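Local coordinates for USG-1 protein homolog (Pseudomonas aeruginosa, PDB 2HJS), which probably acts as an aspartate-semialdehyde dehydrogenase-like oxidoreductase, binding NAD or NADP and working as a dimer, although its actual reaction is not established, at residues Val9-Ala14 / Gly24-Arg29; Glu20-Leu25 / Asn325-Gly330; Ala136-Val141 / Arg152-Thr157. One frame throughout, in Å; residues are numbered along the deposited sequence.

Overall arrangement
From the N terminus, contact 1 closes first: strand 9-12 leads through a short turn into helix 17-28, which folds back over it, a loop held within the nucleotide-binding domain. Contact 2 starts on that same helix, sharing Gly24 and Leu25 with contact 1, and closes about 300 residues later on helix 317-336, bringing the end of the chain back to its beginning. Contact 3 is nested inside that long loop and joins helix 133-145 to strand 151-160 in the second sheet, the one at the dimer interface. The centres of contacts 1 and 2 are about 6 Å apart; contact 3 lies on the opposite side of the chain's centre from both, yet its Ala136 touches Asn325 of contact 2.

Contact 1: Val9-Ala14 / Gly24-Arg29; sequences VAVVGA and GLLDER
Leu26, which meets Val9 and Val11, rides on a helical turn whose Gly24 O is gripped twice: Glu28 N bonds to Gly24 O at 2.9 Å, and Asp27 N adds a weak second bond to it at 3.2 Å. No hydrogen bond crosses between strand and helix here; the contact itself is purely apolar. One methyl does the touching. Leu26 CD1 lies 3.9 Å from Val11 CG2 and 4.3 Å from Val9 CG1, so it bridges two valines that point to the same face of the strand. Because chi1 of Leu26 sets CG opposite the carbonyl carbon (-64°) and chi2 then extends CD1 away from CA (178°), this methyl is carried well out from the helix. Val11 and Leu26 run past one another in opposite senses, flank against flank, rather than meeting end on. All three residues are buried. After the strand the chain turns at Gly13, whose phi is positive (87°); this is the start of the glycine-rich turn of a Rossmann-type beta-alpha-beta unit, which in this family is consistent with dinucleotide binding. Strand 36-40 completes the unit: it lies beside strand 9-12 in the sheet, hydrogen-bonded to it at Val9 and Val11, while strand 71-74 pairs through Ala10. Leu26 also packs on Phe51 of strand 48-51, and helix 317-336 packs on Leu25 of helix 17-28 and on Arg29 just past its end.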
ATOM      1  N   VAL A   9     -15.031  33.774  15.055  1.00 55.07           N
ATOM      2  CA  VAL A   9     -14.395  32.528  14.851  1.00 53.71           C
ATOM      3  C   VAL A   9     -12.921  32.747  15.133  1.00 52.19           C
ATOM      4  O   VAL A   9     -12.356  33.793  14.779  1.00 52.28           O
ATOM      5  CB  VAL A   9     -14.660  32.045  13.410  1.00 53.92           C
ATOM      6  CG1 VAL A   9     -13.862  30.819  13.097  1.00 51.04           C
ATOM      7  CG2 VAL A   9     -16.160  31.790  13.212  1.00 54.37           C
ATOM      8  N   ALA A  10     -12.327  31.786  15.824  1.00 50.08           N
ATOM      9  CA  ALA A  10     -10.882  31.673  15.946  1.00 49.41           C
ATOM     10  C   ALA A  10     -10.428  30.443  15.165  1.00 48.49           C
ATOM     11  O   ALA A  10     -11.120  29.435  15.171  1.00 49.24           O
ATOM     12  CB  ALA A  10     -10.491  31.522  17.401  1.00 48.51           C
ATOM     13  N   VAL A  11      -9.280  30.530  14.496  1.00 48.35           N
ATOM     14  CA  VAL A  11      -8.607  29.341  13.956  1.00 47.93           C
ATOM     15  C   VAL A  11      -7.239  29.216  14.617  1.00 48.19           C
ATOM     16  O   VAL A  11      -6.334  30.013  14.361  1.00 48.20           O
ATOM     17  CB  VAL A  11      -8.472  29.345  12.408  1.00 48.05           C
ATOM     18  CG1 VAL A  11      -7.692  28.105  11.904  1.00 46.31           C
ATOM     19  CG2 VAL A  11      -9.857  29.427  11.744  1.00 46.81           C
ATOM     20  N   VAL A  12      -7.126  28.203  15.471  1.00 47.88           N
ATOM     21  CA  VAL A  12      -5.910  27.879  16.209  1.00 47.66           C
ATOM     22  C   VAL A  12      -5.084  26.944  15.353  1.00 47.99           C
ATOM     23  O   VAL A  12      -5.593  25.940  14.850  1.00 48.71           O
ATOM     24  CB  VAL A  12      -6.279  27.273  17.581  1.00 47.34           C
ATOM     25  CG1 VAL A  12      -5.042  26.883  18.356  1.00 48.01           C
ATOM     26  CG2 VAL A  12      -7.088  28.314  18.399  1.00 45.75           C
ATOM     27  N   GLY A  13      -3.827  27.315  15.127  1.00 48.09           N
ATOM     28  CA  GLY A  13      -2.921  26.568  14.246  1.00 47.36           C
ATOM     29  C   GLY A  13      -3.056  26.998  12.796  1.00 47.46           C
ATOM     30  O   GLY A  13      -2.878  26.212  11.873  1.00 46.94           O
ATOM     31  N   ALA A  14      -3.330  28.281  12.607  1.00 47.43           N
ATOM     32  CA  ALA A  14      -3.719  28.828  11.322  1.00 47.39           C
ATOM     33  C   ALA A  14      -2.602  28.737  10.297  1.00 47.49           C
ATOM     34  O   ALA A  14      -2.871  28.728   9.108  1.00 47.71           O
ATOM     35  CB  ALA A  14      -4.182  30.287  11.483  1.00 46.56           C
ATOM     36  N   GLY A  24      -8.753  29.113   4.153  1.00 46.61           N
ATOM     37  CA  GLY A  24      -9.160  29.288   2.758  1.00 46.44           C
ATOM     38  C   GLY A  24     -10.587  28.790   2.519  1.00 46.78           C
ATOM     39  O   GLY A  24     -11.341  29.404   1.776  1.00 47.39           O
ATOM     40  N   LEU A  25     -10.962  27.678   3.145  1.00 46.41           N
ATOM     41  CA  LEU A  25     -12.324  27.164   3.023  1.00 46.67           C
ATOM     42  C   LEU A  25     -13.400  28.037   3.668  1.00 47.14           C
ATOM     43  O   LEU A  25     -14.522  28.094   3.157  1.00 46.98           O
ATOM     44  CB  LEU A  25     -12.418  25.757   3.603  1.00 46.11           C
ATOM     45  CG  LEU A  25     -11.734  24.681   2.767  1.00 47.58           C
ATOM     46  CD1 LEU A  25     -11.694  23.396   3.576  1.00 44.86           C
ATOM     47  CD2 LEU A  25     -12.426  24.479   1.409  1.00 44.94           C
ATOM     48  N   LEU A  26     -13.072  28.684   4.791  1.00 46.48           N
ATOM     49  CA  LEU A  26     -13.972  29.638   5.396  1.00 47.63           C
ATOM     50  C   LEU A  26     -14.300  30.748   4.408  1.00 47.73           C
ATOM     51  O   LEU A  26     -15.429  31.214   4.360  1.00 47.92           O
ATOM     52  CB  LEU A  26     -13.395  30.241   6.693  1.00 47.43           C
ATOM     53  CG  LEU A  26     -13.177  29.242   7.834  1.00 48.62           C
ATOM     54  CD1 LEU A  26     -12.566  29.968   9.036  1.00 48.30           C
ATOM     55  CD2 LEU A  26     -14.473  28.495   8.189  1.00 45.54           C
ATOM     56  N   ASP A  27     -13.312  31.155   3.617  1.00 47.64           N
ATOM     57  CA  ASP A  27     -13.480  32.256   2.672  1.00 47.99           C
ATOM     58  C   ASP A  27     -14.272  31.733   1.447  1.00 48.87           C
ATOM     59  O   ASP A  27     -15.331  32.276   1.099  1.00 48.08           O
ATOM     60  CB  ASP A  27     -12.090  32.756   2.304  1.00 47.87           C
ATOM     61  CG  ASP A  27     -12.101  33.923   1.343  1.00 50.34           C
ATOM     62  OD1 ASP A  27     -13.166  34.554   1.099  1.00 53.35           O
ATOM     63  OD2 ASP A  27     -10.998  34.239   0.841  1.00 51.63           O
ATOM     64  N   GLU A  28     -13.776  30.646   0.845  1.00 48.27           N
ATOM     65  CA  GLU A  28     -14.408  29.986  -0.305  1.00 49.55           C
ATOM     66  C   GLU A  28     -15.896  29.678  -0.137  1.00 49.29           C
ATOM     67  O   GLU A  28     -16.676  29.817  -1.084  1.00 48.92           O
ATOM     68  CB  GLU A  28     -13.740  28.629  -0.544  1.00 49.07           C
ATOM     69  CG  GLU A  28     -12.935  28.484  -1.787  1.00 52.80           C
ATOM     70  CD  GLU A  28     -12.542  27.009  -2.030  1.00 58.06           C
ATOM     71  OE1 GLU A  28     -11.333  26.688  -1.839  1.00 59.72           O
ATOM     72  OE2 GLU A  28     -13.454  26.190  -2.371  1.00 56.86           O
ATOM     73  N   ARG A  29     -16.254  29.183   1.051  1.00 48.85           N
ATOM     74  CA  ARG A  29     -17.599  28.711   1.326  1.00 48.41           C
ATOM     75  C   ARG A  29     -18.465  29.797   1.945  1.00 49.00           C
ATOM     76  O   ARG A  29     -19.610  29.526   2.353  1.00 48.33           O
ATOM     77  CB  ARG A  29     -17.566  27.466   2.242  1.00 48.76           C
ATOM     78  CG  ARG A  29     -16.845  26.270   1.646  1.00 48.29           C
ATOM     79  CD  ARG A  29     -16.866  25.070   2.567  1.00 47.81           C
ATOM     80  NE  ARG A  29     -18.224  24.600   2.796  1.00 48.67           N
ATOM     81  CZ  ARG A  29     -18.892  23.780   1.983  1.00 50.74           C
ATOM     82  NH1 ARG A  29     -18.329  23.271   0.892  1.00 50.66           N
ATOM     83  NH2 ARG A  29     -20.131  23.441   2.284  1.00 52.14           N
TER

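Contact 2: Glu20-Leu25 / Asn325-Gly330; sequences EALVGL and NAVLLG
No ring or other flat group lies between Leu22 and Val327. The flat groups of the two segments are engaged away from the interface: the carboxamide of Asn325 gives ND2 to Gly321 O one turn back, and the carboxylate of Glu20 pairs through OE1 with Arg167 in a salt bridge. What fills the interface is aliphatic. Val327 CG2 is the main contact point: it sits 3.7 Å from Leu22 CG and 3.9 Å from Leu22 CD2, and 4.2 Å from Leu25 CB, so it rests against two leucines one turn apart. With Leu22 CG placed opposite the backbone N (chi1 -166°), the branch swings over to the other helix, and its second methyl, CD1, reaches Ala326 CB at 4.0 Å. Leu22 and Val327 pass flank to flank, pointing in opposite senses. The two helix segments cross at -44° with their axes 10.1 Å apart at closest approach. Thus helix 317-336 lies on the Rossmann helix: Ala21 and Leu25 continue the packing onto Ala323, Leu22 also reaches back to Val11 of strand 9-12, and Ala326 touches the loop residues Leu98 and Ser130.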
ATOM      1  N   GLU A  20      -4.226  26.418   7.447  1.00 48.20           N
ATOM      2  CA  GLU A  20      -4.241  27.238   6.235  1.00 49.55           C
ATOM      3  C   GLU A  20      -5.366  26.826   5.254  1.00 48.08           C
ATOM      4  O   GLU A  20      -6.060  27.675   4.680  1.00 47.08           O
ATOM      5  CB  GLU A  20      -2.879  27.107   5.537  1.00 49.20           C
ATOM      6  CG  GLU A  20      -2.527  28.210   4.560  1.00 53.33           C
ATOM      7  CD  GLU A  20      -1.392  27.830   3.589  1.00 54.47           C
ATOM      8  OE1 GLU A  20      -0.860  26.689   3.663  1.00 61.83           O
ATOM      9  OE2 GLU A  20      -1.053  28.665   2.713  1.00 60.53           O
ATOM     10  N   ALA A  21      -5.539  25.523   5.049  1.00 47.45           N
ATOM     11  CA  ALA A  21      -6.595  25.045   4.150  1.00 47.07           C
ATOM     12  C   ALA A  21      -7.942  25.425   4.746  1.00 46.58           C
ATOM     13  O   ALA A  21      -8.845  25.826   4.035  1.00 47.96           O
ATOM     14  CB  ALA A  21      -6.494  23.519   3.931  1.00 46.05           C
ATOM     15  N   LEU A  22      -8.061  25.335   6.062  1.00 46.67           N
ATOM     16  CA  LEU A  22      -9.327  25.579   6.715  1.00 47.28           C
ATOM     17  C   LEU A  22      -9.714  27.056   6.595  1.00 47.58           C
ATOM     18  O   LEU A  22     -10.878  27.372   6.348  1.00 47.78           O
ATOM     19  CB  LEU A  22      -9.270  25.114   8.168  1.00 47.26           C
ATOM     20  CG  LEU A  22     -10.608  24.990   8.900  1.00 47.71           C
ATOM     21  CD1 LEU A  22     -10.451  24.006  10.027  1.00 46.92           C
ATOM     22  CD2 LEU A  22     -11.148  26.349   9.426  1.00 45.00           C
ATOM     23  N   VAL A  23      -8.737  27.957   6.732  1.00 47.34           N
ATOM     24  CA  VAL A  23      -8.984  29.388   6.570  1.00 46.49           C
ATOM     25  C   VAL A  23      -9.426  29.692   5.138  1.00 46.72           C
ATOM     26  O   VAL A  23     -10.377  30.452   4.927  1.00 48.25           O
ATOM     27  CB  VAL A  23      -7.756  30.238   6.981  1.00 46.36           C
ATOM     28  CG1 VAL A  23      -7.946  31.695   6.579  1.00 45.23           C
ATOM     29  CG2 VAL A  23      -7.510  30.109   8.505  1.00 43.92           C
ATOM     30  N   GLY A  24      -8.753  29.113   4.153  1.00 46.61           N
ATOM     31  CA  GLY A  24      -9.160  29.288   2.758  1.00 46.44           C
ATOM     32  C   GLY A  24     -10.587  28.790   2.519  1.00 46.78           C
ATOM     33  O   GLY A  24     -11.341  29.404   1.776  1.00 47.39           O
ATOM     34  N   LEU A  25     -10.962  27.678   3.145  1.00 46.41           N
ATOM     35  CA  LEU A  25     -12.324  27.164   3.023  1.00 46.67           C
ATOM     36  C   LEU A  25     -13.400  28.037   3.668  1.00 47.14           C
ATOM     37  O   LEU A  25     -14.522  28.094   3.157  1.00 46.98           O
ATOM     38  CB  LEU A  25     -12.418  25.757   3.603  1.00 46.11           C
ATOM     39  CG  LEU A  25     -11.734  24.681   2.767  1.00 47.58           C
ATOM     40  CD1 LEU A  25     -11.694  23.396   3.576  1.00 44.86           C
ATOM     41  CD2 LEU A  25     -12.426  24.479   1.409  1.00 44.94           C
ATOM     42  N   ASN A 325     -14.094  18.585   6.324  1.00 48.83           N
ATOM     43  CA  ASN A 325     -14.973  17.935   7.308  1.00 48.99           C
ATOM     44  C   ASN A 325     -15.196  18.796   8.566  1.00 49.19           C
ATOM     45  O   ASN A 325     -16.318  18.878   9.089  1.00 49.89           O
ATOM     46  CB  ASN A 325     -14.457  16.536   7.678  1.00 48.13           C
ATOM     47  CG  ASN A 325     -14.740  15.506   6.598  1.00 49.92           C
ATOM     48  OD1 ASN A 325     -15.858  15.439   6.073  1.00 50.25           O
ATOM     49  ND2 ASN A 325     -13.726  14.677   6.264  1.00 46.53           N
ATOM     50  N   ALA A 326     -14.133  19.442   9.046  1.00 49.25           N
ATOM     51  CA  ALA A 326     -14.228  20.329  10.200  1.00 49.11           C
ATOM     52  C   ALA A 326     -15.159  21.517   9.891  1.00 49.14           C
ATOM     53  O   ALA A 326     -16.011  21.886  10.695  1.00 49.92           O
ATOM     54  CB  ALA A 326     -12.832  20.815  10.614  1.00 47.73           C
ATOM     55  N   VAL A 327     -15.000  22.105   8.715  1.00 49.23           N
ATOM     56  CA  VAL A 327     -15.811  23.252   8.326  1.00 48.25           C
ATOM     57  C   VAL A 327     -17.292  22.845   8.153  1.00 48.71           C
ATOM     58  O   VAL A 327     -18.187  23.549   8.612  1.00 48.72           O
ATOM     59  CB  VAL A 327     -15.256  23.914   7.047  1.00 48.55           C
ATOM     60  CG1 VAL A 327     -16.179  25.035   6.571  1.00 45.91           C
ATOM     61  CG2 VAL A 327     -13.843  24.479   7.288  1.00 47.11           C
ATOM     62  N   LEU A 328     -17.536  21.705   7.509  1.00 48.89           N
ATOM     63  CA  LEU A 328     -18.896  21.195   7.350  1.00 48.76           C
ATOM     64  C   LEU A 328     -19.597  21.023   8.696  1.00 48.94           C
ATOM     65  O   LEU A 328     -20.792  21.345   8.817  1.00 49.66           O
ATOM     66  CB  LEU A 328     -18.884  19.876   6.569  1.00 48.86           C
ATOM     67  CG  LEU A 328     -18.516  19.920   5.080  1.00 48.03           C
ATOM     68  CD1 LEU A 328     -18.384  18.496   4.531  1.00 48.75           C
ATOM     69  CD2 LEU A 328     -19.550  20.690   4.282  1.00 47.83           C
ATOM     70  N   LEU A 329     -18.855  20.527   9.700  1.00 49.05           N
ATOM     71  CA  LEU A 329     -19.326  20.408  11.085  1.00 48.45           C
ATOM     72  C   LEU A 329     -19.661  21.755  11.688  1.00 49.66           C
ATOM     73  O   LEU A 329     -20.704  21.910  12.316  1.00 51.09           O
ATOM     74  CB  LEU A 329     -18.290  19.664  11.953  1.00 48.88           C
ATOM     75  CG  LEU A 329     -18.630  19.381  13.428  1.00 48.55           C
ATOM     76  CD1 LEU A 329     -19.981  18.669  13.552  1.00 45.50           C
ATOM     77  CD2 LEU A 329     -17.510  18.528  14.066  1.00 46.42           C
ATOM     78  N   GLY A 330     -18.790  22.743  11.482  1.00 49.67           N
ATOM     79  CA  GLY A 330     -19.057  24.108  11.880  1.00 49.72           C
ATOM     80  C   GLY A 330     -20.302  24.685  11.221  1.00 50.49           C
ATOM     81  O   GLY A 330     -21.073  25.395  11.862  1.00 49.39           O
TER

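Contact 3: Ala136-Val141 / Arg152-Thr157; sequences AELCEV and RQLNLT
A single methyl group makes this whole contact from the helix side: Leu138 CD2 reaches both Leu154 and Leu156. The motif is a helix laid on the face of a mixed beta-sheet, with strand 151-160 belonging to the semialdehyde dehydrogenase dimerisation domain, and the two elements are consecutive in the chain. Leu138 CD2 approaches Leu156 CD2 to 4.0 Å, the two side chains reaching for one another tip to tip. Leu154 comes in from two residues earlier on the strand, its CD2 lying 4.3 Å from Leu138 CD2. The torsions explain the reach: Leu138 CG stands opposite its backbone N (chi1 -175°), and chi2 near 59° leaves CD2, not CD1, as the methyl extended from CA. Both strand leucines have similar torsions, and CD2 is likewise the methyl each of them presents.

These leucines belong to a wider apolar layer, in which Leu138 and Leu154 both pack on Val250 of strand 246-254 and Leu156 packs on Val235 of strand 233-239. The strand enters through a classic beta bulge, where Arg152 and Gln153 are both set against Gln253 of the same chain, on strand 246-254. Its other face turns to the dimer interface: Gln153 packs on Gln253 of the second subunit and Asn155 on Asn155 of that subunit. Two residues along, Thr157 OG1 is hydrogen-bonded to Thr157 OG1 of the second subunit.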
ATOM      1  N   ALA A 136     -11.757   9.760   8.541  1.00 49.74           N
ATOM      2  CA  ALA A 136     -12.840  10.570   7.954  1.00 50.66           C
ATOM      3  C   ALA A 136     -13.194  10.071   6.587  1.00 50.25           C
ATOM      4  O   ALA A 136     -14.369   9.966   6.256  1.00 50.89           O
ATOM      5  CB  ALA A 136     -12.446  12.070   7.884  1.00 49.13           C
ATOM      6  N   GLU A 137     -12.172   9.745   5.797  1.00 50.81           N
ATOM      7  CA  GLU A 137     -12.370   9.301   4.407  1.00 50.86           C
ATOM      8  C   GLU A 137     -12.914   7.869   4.324  1.00 50.49           C
ATOM      9  O   GLU A 137     -13.785   7.574   3.517  1.00 50.62           O
ATOM     10  CB  GLU A 137     -11.080   9.479   3.593  1.00 50.97           C
ATOM     11  CG  GLU A 137     -10.640  10.945   3.558  1.00 52.53           C
ATOM     12  CD  GLU A 137      -9.114  11.146   3.563  1.00 57.77           C
ATOM     13  OE1 GLU A 137      -8.344  10.147   3.687  1.00 54.34           O
ATOM     14  OE2 GLU A 137      -8.697  12.327   3.445  1.00 58.21           O
ATOM     15  N   LEU A 138     -12.405   6.980   5.170  1.00 49.91           N
ATOM     16  CA  LEU A 138     -12.984   5.654   5.289  1.00 49.13           C
ATOM     17  C   LEU A 138     -14.488   5.760   5.614  1.00 49.71           C
ATOM     18  O   LEU A 138     -15.323   5.173   4.914  1.00 49.03           O
ATOM     19  CB  LEU A 138     -12.291   4.854   6.388  1.00 48.33           C
ATOM     20  CG  LEU A 138     -12.738   3.391   6.536  1.00 49.56           C
ATOM     21  CD1 LEU A 138     -12.518   2.601   5.246  1.00 44.81           C
ATOM     22  CD2 LEU A 138     -12.023   2.699   7.717  1.00 48.42           C
ATOM     23  N   CYS A 139     -14.817   6.503   6.675  1.00 48.73           N
ATOM     24  CA  CYS A 139     -16.190   6.506   7.209  1.00 49.40           C
ATOM     25  C   CYS A 139     -17.160   7.187   6.282  1.00 48.71           C
ATOM     26  O   CYS A 139     -18.314   6.779   6.189  1.00 49.07           O
ATOM     27  CB  CYS A 139     -16.257   7.136   8.611  1.00 48.69           C
ATOM     28  SG  CYS A 139     -15.479   6.086   9.857  1.00 55.48           S
ATOM     29  N   GLU A 140     -16.683   8.209   5.589  1.00 47.88           N
ATOM     30  CA  GLU A 140     -17.508   8.903   4.634  1.00 49.19           C
ATOM     31  C   GLU A 140     -17.985   7.961   3.534  1.00 48.66           C
ATOM     32  O   GLU A 140     -19.099   8.095   3.052  1.00 48.70           O
ATOM     33  CB  GLU A 140     -16.730  10.073   4.009  1.00 48.84           C
ATOM     34  CG  GLU A 140     -17.380  10.651   2.767  1.00 50.28           C
ATOM     35  CD  GLU A 140     -16.529  11.736   2.120  1.00 51.26           C
ATOM     36  OE1 GLU A 140     -15.288  11.709   2.327  1.00 52.15           O
ATOM     37  OE2 GLU A 140     -17.099  12.611   1.408  1.00 49.49           O
ATOM     38  N   VAL A 141     -17.125   7.028   3.132  1.00 48.81           N
ATOM     39  CA  VAL A 141     -17.440   6.095   2.064  1.00 48.86           C
ATOM     40  C   VAL A 141     -18.272   4.923   2.593  1.00 49.69           C
ATOM     41  O   VAL A 141     -19.218   4.499   1.947  1.00 50.18           O
ATOM     42  CB  VAL A 141     -16.142   5.586   1.382  1.00 48.91           C
ATOM     43  CG1 VAL A 141     -16.438   4.404   0.424  1.00 47.38           C
ATOM     44  CG2 VAL A 141     -15.456   6.750   0.656  1.00 47.71           C
ATOM     45  N   ARG A 152     -19.120  -7.720   8.210  1.00 60.44           N
ATOM     46  CA  ARG A 152     -18.645  -8.583   9.292  1.00 60.12           C
ATOM     47  C   ARG A 152     -17.158  -8.427   9.627  1.00 59.18           C
ATOM     48  O   ARG A 152     -16.755  -8.724  10.741  1.00 59.33           O
ATOM     49  CB  ARG A 152     -18.947 -10.053   8.949  1.00 60.31           C
ATOM     50  CG  ARG A 152     -20.446 -10.349   8.821  1.00 62.66           C
ATOM     51  CD  ARG A 152     -21.104 -10.247  10.193  1.00 68.11           C
ATOM     52  NE  ARG A 152     -22.566 -10.154  10.160  1.00 71.54           N
ATOM     53  CZ  ARG A 152     -23.391 -11.208  10.128  1.00 74.24           C
ATOM     54  NH1 ARG A 152     -22.907 -12.460  10.092  1.00 73.30           N
ATOM     55  NH2 ARG A 152     -24.713 -11.011  10.114  1.00 73.62           N
ATOM     56  N   GLN A 153     -16.346  -7.999   8.661  1.00 57.96           N
ATOM     57  CA  GLN A 153     -14.898  -7.779   8.864  1.00 57.49           C
ATOM     58  C   GLN A 153     -14.499  -6.646   7.929  1.00 55.71           C
ATOM     59  O   GLN A 153     -14.917  -6.617   6.785  1.00 55.73           O
ATOM     60  CB  GLN A 153     -14.019  -9.003   8.505  1.00 57.36           C
ATOM     61  CG  GLN A 153     -14.240 -10.341   9.239  1.00 62.14           C
ATOM     62  CD  GLN A 153     -13.641 -10.411  10.657  1.00 68.38           C
ATOM     63  OE1 GLN A 153     -12.798  -9.591  11.048  1.00 70.82           O
ATOM     64  NE2 GLN A 153     -14.092 -11.403  11.439  1.00 71.33           N
ATOM     65  N   LEU A 154     -13.655  -5.751   8.402  1.00 54.32           N
ATOM     66  CA  LEU A 154     -13.213  -4.623   7.617  1.00 54.02           C
ATOM     67  C   LEU A 154     -11.692  -4.597   7.642  1.00 52.93           C
ATOM     68  O   LEU A 154     -11.102  -4.497   8.707  1.00 52.71           O
ATOM     69  CB  LEU A 154     -13.794  -3.340   8.214  1.00 53.77           C
ATOM     70  CG  LEU A 154     -13.468  -1.990   7.587  1.00 55.23           C
ATOM     71  CD1 LEU A 154     -13.879  -1.989   6.155  1.00 54.83           C
ATOM     72  CD2 LEU A 154     -14.231  -0.899   8.344  1.00 56.32           C
ATOM     73  N   ASN A 155     -11.074  -4.724   6.475  1.00 51.45           N
ATOM     74  CA  ASN A 155      -9.628  -4.602   6.365  1.00 51.68           C
ATOM     75  C   ASN A 155      -9.266  -3.300   5.661  1.00 51.67           C
ATOM     76  O   ASN A 155      -9.811  -2.986   4.609  1.00 51.50           O
ATOM     77  CB  ASN A 155      -9.011  -5.788   5.645  1.00 50.62           C
ATOM     78  CG  ASN A 155      -7.485  -5.858   5.834  1.00 52.22           C
ATOM     79  OD1 ASN A 155      -6.701  -5.217   5.099  1.00 53.79           O
ATOM     80  ND2 ASN A 155      -7.065  -6.612   6.820  1.00 48.50           N
ATOM     81  N   LEU A 156      -8.381  -2.533   6.287  1.00 51.45           N
ATOM     82  CA  LEU A 156      -7.871  -1.302   5.707  1.00 51.50           C
ATOM     83  C   LEU A 156      -6.352  -1.334   5.616  1.00 51.52           C
ATOM     84  O   LEU A 156      -5.668  -1.571   6.609  1.00 52.09           O
ATOM     85  CB  LEU A 156      -8.325  -0.096   6.526  1.00 50.74           C
ATOM     86  CG  LEU A 156      -7.667   1.258   6.245  1.00 52.24           C
ATOM     87  CD1 LEU A 156      -8.024   1.817   4.833  1.00 48.49           C
ATOM     88  CD2 LEU A 156      -8.072   2.245   7.334  1.00 51.01           C
ATOM     89  N   THR A 157      -5.828  -1.113   4.412  1.00 51.60           N
ATOM     90  CA  THR A 157      -4.415  -0.797   4.243  1.00 51.83           C
ATOM     91  C   THR A 157      -4.355   0.645   3.744  1.00 51.86           C
ATOM     92  O   THR A 157      -4.762   0.935   2.625  1.00 52.32           O
ATOM     93  CB  THR A 157      -3.720  -1.713   3.224  1.00 52.06           C
ATOM     94  OG1 THR A 157      -3.854  -3.075   3.641  1.00 53.91           O
ATOM     95  CG2 THR A 157      -2.231  -1.367   3.109  1.00 51.57           C
TER